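Local coordinates for protein 2-(acetamidomethylene)succinate hydrolase (Mesorhizobium loti, PDB 3KXP) that catalyses the last step of vitamin B6 degradation, hydrolysing (E)-2-(acetamidomethylene)succinate to succinic semialdehyde, acetate, ammonia and carbon dioxide, at residues H47-R52 / V62-S67; S67-L72 / D93-I98; T78-V83 / A99-G104; R133-L138 / L158-V163. All coordinates share one frame; numbering follows the deposited sequence.

Overall arrangement
All four contacts reach the eight-stranded mixed sheet of the alpha/beta hydrolase fold. Interaction 1 is the antiparallel hairpin 49-54/59-65 at one edge; interaction 2 pairs strands 70-74 and 96-100, its centre about 10 Å from those of interactions 1 and 4, the last pairing strands 136-141 and 159-165. Backbone bonds between neighbouring strands make these three continuous, and Glu64 reaches Arg133 by a salt bridge. Interaction 3, centred about 7 Å from the middle of the chain, ties the loop after strand 70-74 to the end of strand 96-100; its segments alternate in sequence with those of interaction 2. The probable nucleophile Ser142 and the probable active-site Asp166 follow the strands of interaction 4 in the chain.

Interaction 1 (H47-R52 / V62-S67); sequences HFISRR and VREKGS
Arg51 and Glu64 meet on one face of a two-stranded ladder, where Arg51 NE donates to Glu64 OE2 at 2.6 Å. The carboxylate oxygen lies at the edge of the guanidinium, near its plane, and is approached nearly along its C-O axis, although the bond is bent at the hydrogen (145°) and the two flat groups are turned 51° apart. Glu64 is buried, and its other oxygen, OE1, forms a salt bridge with Arg133, so two arginines share the carboxylate and probably help keep it ionised. Putting an alanine at Arg51 would probably leave Glu64 OE2 without its cationic mate and the carboxylate freer to turn. On the same face, Ile49 CD1 lies 3.7 Å from Glu64 OE2. The strands form a beta hairpin at the margin of the alpha/beta hydrolase sheet: Ile49 and Arg51 face Glu64 and Val62 as antiparallel hydrogen-bonded pairs, with Ser50 opposite Arg63 in the non-hydrogen-bonded pair between them. Glu64 N donates to Ile49 O at 3.0 Å. Close packing continues at Phe48, where Lys65 CD sits over the ring centre in a CH-pi contact, 3.8 Å from the centroid. The Lys65 chain leaves CB on the side opposite its own backbone N (chi1 -178°) and crosses the ring at about a right angle, and helix 85-89 also touches Phe48. The outer parts are looser. Lys65 NZ comes only to 3.6 Å from CB of solvent-exposed His47, and exposed Ser50 OG stands 3.9 Å from Arg63 CG; Arg63 directs its guanidinium to Ser81 and Glu85.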
# COMPACT_ATOMS: atom_id res chain seq x y z
N HIS A 47 -18.28 5.20 -25.09
CA HIS A 47 -17.91 6.30 -24.16
C HIS A 47 -16.46 6.74 -24.33
O HIS A 47 -16.13 7.91 -24.13
CB HIS A 47 -18.15 5.88 -22.71
CG HIS A 47 -19.59 5.79 -22.33
ND1 HIS A 47 -20.46 6.86 -22.44
CD2 HIS A 47 -20.33 4.76 -21.85
CE1 HIS A 47 -21.66 6.50 -22.03
NE2 HIS A 47 -21.61 5.23 -21.67
N PHE A 48 -15.60 5.80 -24.70
CA PHE A 48 -14.18 6.12 -24.90
C PHE A 48 -13.91 6.47 -26.35
O PHE A 48 -14.37 5.79 -27.26
CB PHE A 48 -13.29 4.93 -24.53
CG PHE A 48 -13.46 4.46 -23.12
CD1 PHE A 48 -14.58 3.71 -22.76
CD2 PHE A 48 -12.51 4.77 -22.15
CE1 PHE A 48 -14.75 3.29 -21.45
CE2 PHE A 48 -12.68 4.35 -20.84
CZ PHE A 48 -13.79 3.60 -20.49
N ILE A 49 -13.15 7.54 -26.56
CA ILE A 49 -12.80 7.94 -27.91
C ILE A 49 -11.42 7.37 -28.19
O ILE A 49 -10.53 7.43 -27.34
CB ILE A 49 -12.80 9.49 -28.07
CG1 ILE A 49 -11.57 10.11 -27.40
CG2 ILE A 49 -14.07 10.06 -27.43
CD1 ILE A 49 -10.31 10.16 -28.29
N SER A 50 -11.25 6.78 -29.37
CA SER A 50 -9.97 6.19 -29.75
C SER A 50 -9.29 7.10 -30.74
O SER A 50 -9.95 7.71 -31.58
CB SER A 50 -10.19 4.82 -30.38
OG SER A 50 -10.88 3.94 -29.52
N ARG A 51 -7.97 7.20 -30.65
CA ARG A 51 -7.21 8.03 -31.57
C ARG A 51 -5.75 7.65 -31.51
O ARG A 51 -5.24 7.23 -30.47
CB ARG A 51 -7.38 9.52 -31.23
CG ARG A 51 -6.53 10.04 -30.06
CD ARG A 51 -6.98 11.45 -29.66
NE ARG A 51 -6.14 12.07 -28.63
CZ ARG A 51 -4.98 12.67 -28.86
NH1 ARG A 51 -4.49 12.73 -30.10
NH2 ARG A 51 -4.30 13.23 -27.86
N ARG A 52 -5.07 7.77 -32.65
CA ARG A 52 -3.66 7.45 -32.70
C ARG A 52 -2.91 8.74 -32.40
O ARG A 52 -3.13 9.77 -33.03
CB ARG A 52 -3.29 6.90 -34.08
CG ARG A 52 -4.05 5.64 -34.47
CD ARG A 52 -3.44 5.01 -35.70
NE ARG A 52 -2.20 4.32 -35.36
CZ ARG A 52 -1.07 4.39 -36.05
NH1 ARG A 52 -0.98 5.13 -37.14
NH2 ARG A 52 -0.01 3.71 -35.64
N VAL A 62 -4.77 5.08 -28.50
CA VAL A 62 -5.21 5.18 -27.11
C VAL A 62 -6.73 5.33 -27.02
O VAL A 62 -7.39 5.65 -28.01
CB VAL A 62 -4.54 6.39 -26.39
CG1 VAL A 62 -3.03 6.27 -26.49
CG2 VAL A 62 -5.00 7.70 -27.00
N ARG A 63 -7.27 5.06 -25.83
CA ARG A 63 -8.70 5.15 -25.55
C ARG A 63 -8.83 6.11 -24.37
O ARG A 63 -8.30 5.83 -23.29
CB ARG A 63 -9.26 3.78 -25.15
CG ARG A 63 -9.10 2.72 -26.22
CD ARG A 63 -9.48 1.34 -25.69
NE ARG A 63 -9.40 0.31 -26.73
CZ ARG A 63 -10.42 -0.06 -27.50
NH1 ARG A 63 -11.61 0.51 -27.36
NH2 ARG A 63 -10.24 -1.01 -28.43
N GLU A 64 -9.53 7.22 -24.57
CA GLU A 64 -9.66 8.21 -23.51
C GLU A 64 -11.08 8.42 -23.00
O GLU A 64 -12.05 8.19 -23.72
CB GLU A 64 -9.16 9.58 -23.99
CG GLU A 64 -7.81 9.58 -24.68
CD GLU A 64 -7.49 10.96 -25.25
OE1 GLU A 64 -7.48 11.94 -24.47
OE2 GLU A 64 -7.25 11.06 -26.48
N LYS A 65 -11.16 8.89 -21.76
CA LYS A 65 -12.44 9.18 -21.12
C LYS A 65 -12.23 9.85 -19.77
O LYS A 65 -11.24 9.59 -19.08
CB LYS A 65 -13.26 7.91 -20.95
CG LYS A 65 -14.62 8.16 -20.32
CD LYS A 65 -15.48 6.91 -20.28
CE LYS A 65 -16.80 7.22 -19.61
NZ LYS A 65 -17.43 8.41 -20.24
N GLY A 66 -13.16 10.72 -19.40
CA GLY A 66 -13.09 11.40 -18.12
C GLY A 66 -12.24 12.66 -18.10
O GLY A 66 -11.75 13.14 -19.12
N SER A 67 -12.07 13.21 -16.90
CA SER A 67 -11.28 14.41 -16.68
C SER A 67 -10.67 14.34 -15.29
O SER A 67 -11.17 13.63 -14.41
CB SER A 67 -12.17 15.66 -16.79
OG SER A 67 -13.22 15.59 -15.86

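Interaction 2 (S67-L72 / D93-I98); sequences SGPLML and DRFTTI
Met71, a selenomethionine here, lays its methyl over the centre of the Phe95 ring, with CE 3.5 Å from the centroid. Met71 SE stands farther off above the face, 4.7 Å from the Phe95 centroid, a Met-aromatic contact formed because the side chain, extended through chi2, bends at its last torsion (chi3 -78°). This pair belongs to the beta-alpha-beta unit of strand 70-74, helix 85-89 and strand 96-100, whose two strands run parallel in the central sheet; Ile312 of helix 301-313 touches both side chains. On the other sheet face, Leu72 and Ile98 lie side by side, Leu72 CD2 to Ile98 CB 3.7 Å, while Leu70 CD1 meets Ile98 CD1 at 3.9 Å. Helix 117-131 packs on these residues. Between the two faces the backbones alternate as donor and acceptor: Met71 N binds Thr96 O, and Ile98 N binds Met71 O at 3.0 Å, nearly straight at 170°. Toward the strand starts the contact becomes polar. Pro69 O accepts from Thr96 N while also lying at the Phe95 ring edge, near its plane. Thr96 OG1 donates to Gly68 O at 2.8 Å, tilted 28° from the carbonyl plane.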
# COMPACT_ATOMS: atom_id res chain seq x y z
N SER A 67 -12.07 13.21 -16.90
CA SER A 67 -11.28 14.41 -16.68
C SER A 67 -10.67 14.34 -15.29
O SER A 67 -11.17 13.63 -14.41
CB SER A 67 -12.17 15.66 -16.79
OG SER A 67 -13.22 15.59 -15.86
N GLY A 68 -9.58 15.07 -15.08
CA GLY A 68 -8.93 15.06 -13.79
C GLY A 68 -7.49 14.62 -13.98
O GLY A 68 -7.03 14.54 -15.12
N PRO A 69 -6.75 14.34 -12.90
CA PRO A 69 -5.36 13.91 -13.03
C PRO A 69 -5.24 12.76 -14.03
O PRO A 69 -6.16 11.96 -14.20
CB PRO A 69 -4.99 13.50 -11.61
CG PRO A 69 -5.82 14.42 -10.78
CD PRO A 69 -7.16 14.38 -11.48
N LEU A 70 -4.10 12.68 -14.70
CA LEU A 70 -3.88 11.64 -15.69
C LEU A 70 -3.54 10.27 -15.11
O LEU A 70 -2.71 10.14 -14.21
CB LEU A 70 -2.77 12.07 -16.64
CG LEU A 70 -2.48 11.11 -17.80
CD1 LEU A 70 -3.71 11.00 -18.69
CD2 LEU A 70 -1.27 11.61 -18.59
N MSE A 71 -4.21 9.24 -15.64
CA MSE A 71 -3.98 7.87 -15.21
C MSE A 71 -3.90 6.99 -16.46
O MSE A 71 -4.91 6.80 -17.15
CB MSE A 71 -5.11 7.40 -14.31
CG MSE A 71 -4.81 6.09 -13.63
SE MSE A 71 -6.18 5.62 -12.34
CE MSE A 71 -5.64 6.79 -10.90
N LEU A 72 -2.72 6.46 -16.74
CA LEU A 72 -2.50 5.63 -17.93
C LEU A 72 -2.50 4.13 -17.63
O LEU A 72 -1.95 3.69 -16.62
CB LEU A 72 -1.17 6.02 -18.58
CG LEU A 72 -1.05 7.51 -18.93
CD1 LEU A 72 0.34 7.83 -19.44
CD2 LEU A 72 -2.11 7.87 -19.97
N ASP A 93 -14.80 9.60 -13.54
CA ASP A 93 -15.35 10.81 -12.94
C ASP A 93 -14.31 11.61 -12.15
O ASP A 93 -14.50 12.81 -11.94
CB ASP A 93 -16.54 10.46 -12.04
CG ASP A 93 -16.39 9.10 -11.37
OD1 ASP A 93 -15.43 8.89 -10.60
OD2 ASP A 93 -17.26 8.23 -11.61
N ARG A 94 -13.21 10.97 -11.75
CA ARG A 94 -12.18 11.65 -10.96
C ARG A 94 -10.83 11.76 -11.67
O ARG A 94 -9.99 12.58 -11.29
CB ARG A 94 -11.96 10.90 -9.64
CG ARG A 94 -13.22 10.63 -8.83
CD ARG A 94 -13.02 9.42 -7.93
NE ARG A 94 -11.79 9.55 -7.16
CZ ARG A 94 -11.18 8.56 -6.53
NH1 ARG A 94 -11.67 7.33 -6.56
NH2 ARG A 94 -10.05 8.80 -5.89
N PHE A 95 -10.60 10.92 -12.67
CA PHE A 95 -9.35 10.97 -13.41
C PHE A 95 -9.57 10.90 -14.92
O PHE A 95 -10.61 10.42 -15.39
CB PHE A 95 -8.42 9.80 -13.06
CG PHE A 95 -8.15 9.62 -11.59
CD1 PHE A 95 -9.03 8.90 -10.79
CD2 PHE A 95 -7.00 10.14 -11.01
CE1 PHE A 95 -8.77 8.70 -9.45
CE2 PHE A 95 -6.73 9.94 -9.67
CZ PHE A 95 -7.61 9.22 -8.88
N THR A 96 -8.58 11.38 -15.66
CA THR A 96 -8.59 11.30 -17.12
C THR A 96 -7.93 9.94 -17.36
O THR A 96 -6.70 9.82 -17.30
CB THR A 96 -7.72 12.41 -17.76
OG1 THR A 96 -8.30 13.70 -17.49
CG2 THR A 96 -7.64 12.21 -19.27
N THR A 97 -8.75 8.92 -17.58
CA THR A 97 -8.26 7.57 -17.80
C THR A 97 -7.97 7.30 -19.27
O THR A 97 -8.84 7.45 -20.13
CB THR A 97 -9.28 6.53 -17.32
OG1 THR A 97 -10.48 6.63 -18.10
CG2 THR A 97 -9.62 6.75 -15.86
N ILE A 98 -6.74 6.89 -19.56
CA ILE A 98 -6.34 6.59 -20.93
C ILE A 98 -5.61 5.26 -20.99
O ILE A 98 -4.60 5.05 -20.31
CB ILE A 98 -5.42 7.70 -21.50
CG1 ILE A 98 -6.17 9.04 -21.53
CG2 ILE A 98 -4.98 7.32 -22.91
CD1 ILE A 98 -5.39 10.22 -22.13

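Interaction 3 (T78-V83 / A99-G104); sequences TSNSAV and AVDQRG
Ser81 grips one carboxylate oxygen of Asp101 twice. Its backbone N donates to Asp101 OD2 at 2.7 Å, nearly along the C-O axis, and its hydroxyl OG donates to the same oxygen at 2.6 Å from above the carboxylate plane. The hydroxyl sits between the backbone N and the carbonyl carbon (chi1 64°), which lets both donors of one residue converge. Alongside, Ser81 CB packs on Ala99 CB at 3.5 Å. A water links the other oxygen to the loop, donating to Asp101 OD1 and to Asn80 OD1, both at 2.7 Å. Asn80 OD1 also accepts from Ala82 N at 3.0 Å, an Asx turn at the start of the 3-10 segment 81-83, which probably helps place Ser81. In the outer shell, Ser81 OG accepts from Arg63 NE, Asp101 OD1 takes bonds from Asn61 ND2 and Leu107 N, and Asn80 ND2 binds Ser218 OG of helix 209-218. The contact joins the loop between strand 70-74 and helix 85-89 to the end of strand 96-100 in the alpha/beta hydrolase core. With every touching residue buried, these donors, and the nearby charge of Arg63, probably stabilise Asp101 as a carboxylate, so that one acid fixes loop and strand together.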
# COMPACT_ATOMS: atom_id res chain seq x y z
N THR A 78 0.58 -9.48 -25.98
CA THR A 78 -0.44 -9.95 -26.94
C THR A 78 -1.82 -9.36 -26.72
O THR A 78 -2.70 -9.51 -27.56
CB THR A 78 -0.60 -11.51 -26.98
OG1 THR A 78 -1.36 -11.95 -25.86
CG2 THR A 78 0.75 -12.19 -26.99
N SER A 79 -2.01 -8.68 -25.60
CA SER A 79 -3.30 -8.07 -25.28
C SER A 79 -3.40 -6.67 -25.92
O SER A 79 -2.62 -6.33 -26.80
CB SER A 79 -3.43 -7.98 -23.75
OG SER A 79 -4.73 -7.61 -23.34
N ASN A 80 -4.37 -5.87 -25.48
CA ASN A 80 -4.56 -4.51 -26.00
C ASN A 80 -5.39 -3.65 -25.04
O ASN A 80 -6.06 -4.16 -24.14
CB ASN A 80 -5.21 -4.57 -27.39
CG ASN A 80 -6.71 -4.79 -27.33
OD1 ASN A 80 -7.48 -3.84 -27.24
ND2 ASN A 80 -7.13 -6.05 -27.37
N SER A 81 -5.35 -2.34 -25.25
CA SER A 81 -6.04 -1.35 -24.40
C SER A 81 -7.49 -1.59 -23.96
O SER A 81 -7.87 -1.16 -22.87
CB SER A 81 -5.95 0.03 -25.04
OG SER A 81 -6.64 0.07 -26.28
N ALA A 82 -8.29 -2.25 -24.78
CA ALA A 82 -9.69 -2.47 -24.43
C ALA A 82 -9.99 -3.23 -23.14
O ALA A 82 -11.02 -3.00 -22.51
CB ALA A 82 -10.41 -3.16 -25.59
N VAL A 83 -9.10 -4.13 -22.73
CA VAL A 83 -9.34 -4.90 -21.52
C VAL A 83 -9.50 -4.03 -20.28
O VAL A 83 -9.99 -4.49 -19.25
CB VAL A 83 -8.20 -5.92 -21.27
CG1 VAL A 83 -7.98 -6.76 -22.52
CG2 VAL A 83 -6.92 -5.19 -20.86
N ALA A 99 -6.13 4.34 -21.80
CA ALA A 99 -5.51 3.03 -21.98
C ALA A 99 -4.67 3.12 -23.25
O ALA A 99 -5.11 3.69 -24.25
CB ALA A 99 -6.58 1.96 -22.13
N VAL A 100 -3.47 2.56 -23.22
CA VAL A 100 -2.58 2.63 -24.37
C VAL A 100 -2.26 1.31 -25.04
O VAL A 100 -1.84 0.35 -24.38
CB VAL A 100 -1.21 3.26 -23.97
CG1 VAL A 100 -0.33 3.41 -25.18
CG2 VAL A 100 -1.43 4.60 -23.28
N ASP A 101 -2.45 1.26 -26.35
CA ASP A 101 -2.08 0.07 -27.10
C ASP A 101 -0.59 0.27 -27.20
O ASP A 101 -0.13 1.27 -27.76
CB ASP A 101 -2.72 0.07 -28.49
CG ASP A 101 -4.15 -0.43 -28.47
OD1 ASP A 101 -4.83 -0.34 -29.52
OD2 ASP A 101 -4.58 -0.93 -27.41
N GLN A 102 0.20 -0.64 -26.65
CA GLN A 102 1.63 -0.44 -26.72
C GLN A 102 2.22 -0.92 -28.04
O GLN A 102 1.58 -1.68 -28.77
CB GLN A 102 2.29 -1.10 -25.51
CG GLN A 102 1.75 -0.51 -24.21
CD GLN A 102 2.16 -1.30 -23.00
OE1 GLN A 102 3.17 -1.01 -22.36
NE2 GLN A 102 1.38 -2.33 -22.68
N ARG A 103 3.42 -0.46 -28.35
CA ARG A 103 4.08 -0.83 -29.59
C ARG A 103 4.00 -2.32 -29.87
O ARG A 103 4.18 -3.15 -28.97
CB ARG A 103 5.54 -0.39 -29.58
CG ARG A 103 6.41 -1.12 -28.58
CD ARG A 103 7.87 -0.82 -28.86
NE ARG A 103 8.10 0.62 -28.87
CZ ARG A 103 9.07 1.22 -29.56
NH1 ARG A 103 9.21 2.53 -29.50
NH2 ARG A 103 9.88 0.50 -30.31
N GLY A 104 3.71 -2.66 -31.12
CA GLY A 104 3.60 -4.04 -31.53
C GLY A 104 2.21 -4.61 -31.28
O GLY A 104 1.91 -5.72 -31.73
O HOH W 1 -7.10 -1.72 -28.82

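Interaction 4 (R133-L138 / L158-V163); sequences RGHAIL and LVRSVV
His135 offers one ring face to the aliphatic start of Arg160: Arg160 CB lies over it, offset toward the rim and 3.7 Å from the centroid, a CH-pi contact. The histidine CG stands between its backbone N and carbonyl carbon (chi1 59°), which turns the ring toward the partner strand. Ala136 follows with two backbone bonds, its N to Leu158 O and its O from Arg160 N at 2.9 Å; the latter donor comes from well above the carbonyl plane, where the second strand kinks at Arg160. Ile137 then runs alongside the extended arginine and sets CD1 over the centre of the guanidinium, 3.4 Å from Arg160 CZ. Ile137 CG2 also presses on Ser161 OG at 3.6 Å, a buried hydroxyl with no polar partner in the model. Replacing Arg160 with an alanine would probably strip Ile137 CD1 of the flat group packed on it and lose the hydrogen bond to the second subunit. Leu138 closes the series on the other sheet face, CD2 meeting Val159 CG2 at 4.1 Å. Leu138 N donates to Ser161 O, and Leu138 O takes Val163 N at 2.7 Å, nearly straight (164° at hydrogen). Helix 143-154 connects these parallel strands as a beta-alpha-beta unit, following Ser142, the probable nucleophile, and packs on the face of Leu138, Val159 and Val162. Arg160 thus packs its carbons and guanidinium face within the subunit, while NH2 donates to O of the C-terminal Ala314 of the second subunit, pairing a guanidinium with a probably charged chain end.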
# COMPACT_ATOMS: atom_id res chain seq x y z
N ARG A 133 -0.48 16.80 -19.73
CA ARG A 133 -1.59 17.00 -18.81
C ARG A 133 -1.12 16.74 -17.38
O ARG A 133 -1.93 16.45 -16.50
CB ARG A 133 -2.75 16.06 -19.14
CG ARG A 133 -3.22 16.14 -20.58
CD ARG A 133 -4.50 15.36 -20.80
NE ARG A 133 -4.74 15.14 -22.22
CZ ARG A 133 -5.84 14.56 -22.72
NH1 ARG A 133 -6.80 14.16 -21.90
NH2 ARG A 133 -5.95 14.38 -24.03
N GLY A 134 0.18 16.84 -17.16
CA GLY A 134 0.73 16.61 -15.84
C GLY A 134 1.26 15.20 -15.68
O GLY A 134 1.02 14.35 -16.53
N HIS A 135 1.97 14.95 -14.58
CA HIS A 135 2.53 13.63 -14.31
C HIS A 135 1.41 12.59 -14.26
O HIS A 135 0.27 12.89 -13.90
CB HIS A 135 3.33 13.64 -13.00
CG HIS A 135 2.53 14.03 -11.80
ND1 HIS A 135 3.03 13.94 -10.52
CD2 HIS A 135 1.26 14.49 -11.68
CE1 HIS A 135 2.10 14.32 -9.66
NE2 HIS A 135 1.02 14.66 -10.34
N ALA A 136 1.73 11.35 -14.62
CA ALA A 136 0.71 10.32 -14.66
C ALA A 136 0.86 9.18 -13.68
O ALA A 136 1.97 8.81 -13.28
CB ALA A 136 0.61 9.75 -16.08
N ILE A 137 -0.28 8.64 -13.29
CA ILE A 137 -0.35 7.48 -12.42
C ILE A 137 -0.36 6.33 -13.43
O ILE A 137 -1.22 6.28 -14.31
CB ILE A 137 -1.65 7.47 -11.60
CG1 ILE A 137 -1.65 8.66 -10.62
CG2 ILE A 137 -1.79 6.14 -10.85
CD1 ILE A 137 -2.95 8.86 -9.89
N LEU A 138 0.60 5.43 -13.32
CA LEU A 138 0.71 4.29 -14.22
C LEU A 138 0.14 2.98 -13.64
O LEU A 138 0.59 2.50 -12.59
CB LEU A 138 2.18 4.09 -14.61
CG LEU A 138 2.81 4.95 -15.71
CD1 LEU A 138 2.32 6.38 -15.66
CD2 LEU A 138 4.33 4.89 -15.56
N LEU A 158 7.91 12.58 -14.48
CA LEU A 158 6.75 12.33 -15.33
C LEU A 158 5.69 11.42 -14.71
O LEU A 158 4.54 11.40 -15.16
CB LEU A 158 7.22 11.74 -16.67
CG LEU A 158 8.19 12.63 -17.46
CD1 LEU A 158 8.63 11.93 -18.74
CD2 LEU A 158 7.50 13.96 -17.77
N VAL A 159 6.07 10.67 -13.68
CA VAL A 159 5.12 9.75 -13.06
C VAL A 159 4.92 9.93 -11.57
O VAL A 159 5.87 9.98 -10.77
CB VAL A 159 5.50 8.28 -13.40
CG1 VAL A 159 6.99 8.17 -13.59
CG2 VAL A 159 5.02 7.34 -12.31
N ARG A 160 3.65 10.03 -11.21
CA ARG A 160 3.21 10.22 -9.83
C ARG A 160 3.30 8.93 -9.00
O ARG A 160 3.80 8.95 -7.88
CB ARG A 160 1.77 10.73 -9.86
CG ARG A 160 1.05 10.75 -8.53
CD ARG A 160 -0.34 11.34 -8.70
NE ARG A 160 -1.26 10.84 -7.68
CZ ARG A 160 -2.53 11.23 -7.55
NH1 ARG A 160 -3.04 12.14 -8.36
NH2 ARG A 160 -3.28 10.71 -6.59
N SER A 161 2.82 7.83 -9.57
CA SER A 161 2.83 6.55 -8.87
C SER A 161 2.51 5.42 -9.83
O SER A 161 1.96 5.63 -10.91
CB SER A 161 1.79 6.57 -7.75
OG SER A 161 0.52 6.94 -8.26
N VAL A 162 2.85 4.20 -9.41
CA VAL A 162 2.62 3.03 -10.23
C VAL A 162 1.89 1.92 -9.50
O VAL A 162 2.13 1.67 -8.32
CB VAL A 162 3.94 2.43 -10.73
CG1 VAL A 162 3.66 1.19 -11.57
CG2 VAL A 162 4.72 3.45 -11.51
N VAL A 163 1.00 1.26 -10.22
CA VAL A 163 0.28 0.10 -9.70
C VAL A 163 0.79 -1.01 -10.61
O VAL A 163 0.30 -1.17 -11.73
CB VAL A 163 -1.24 0.24 -9.84
CG1 VAL A 163 -1.90 -1.06 -9.46
CG2 VAL A 163 -1.76 1.38 -8.96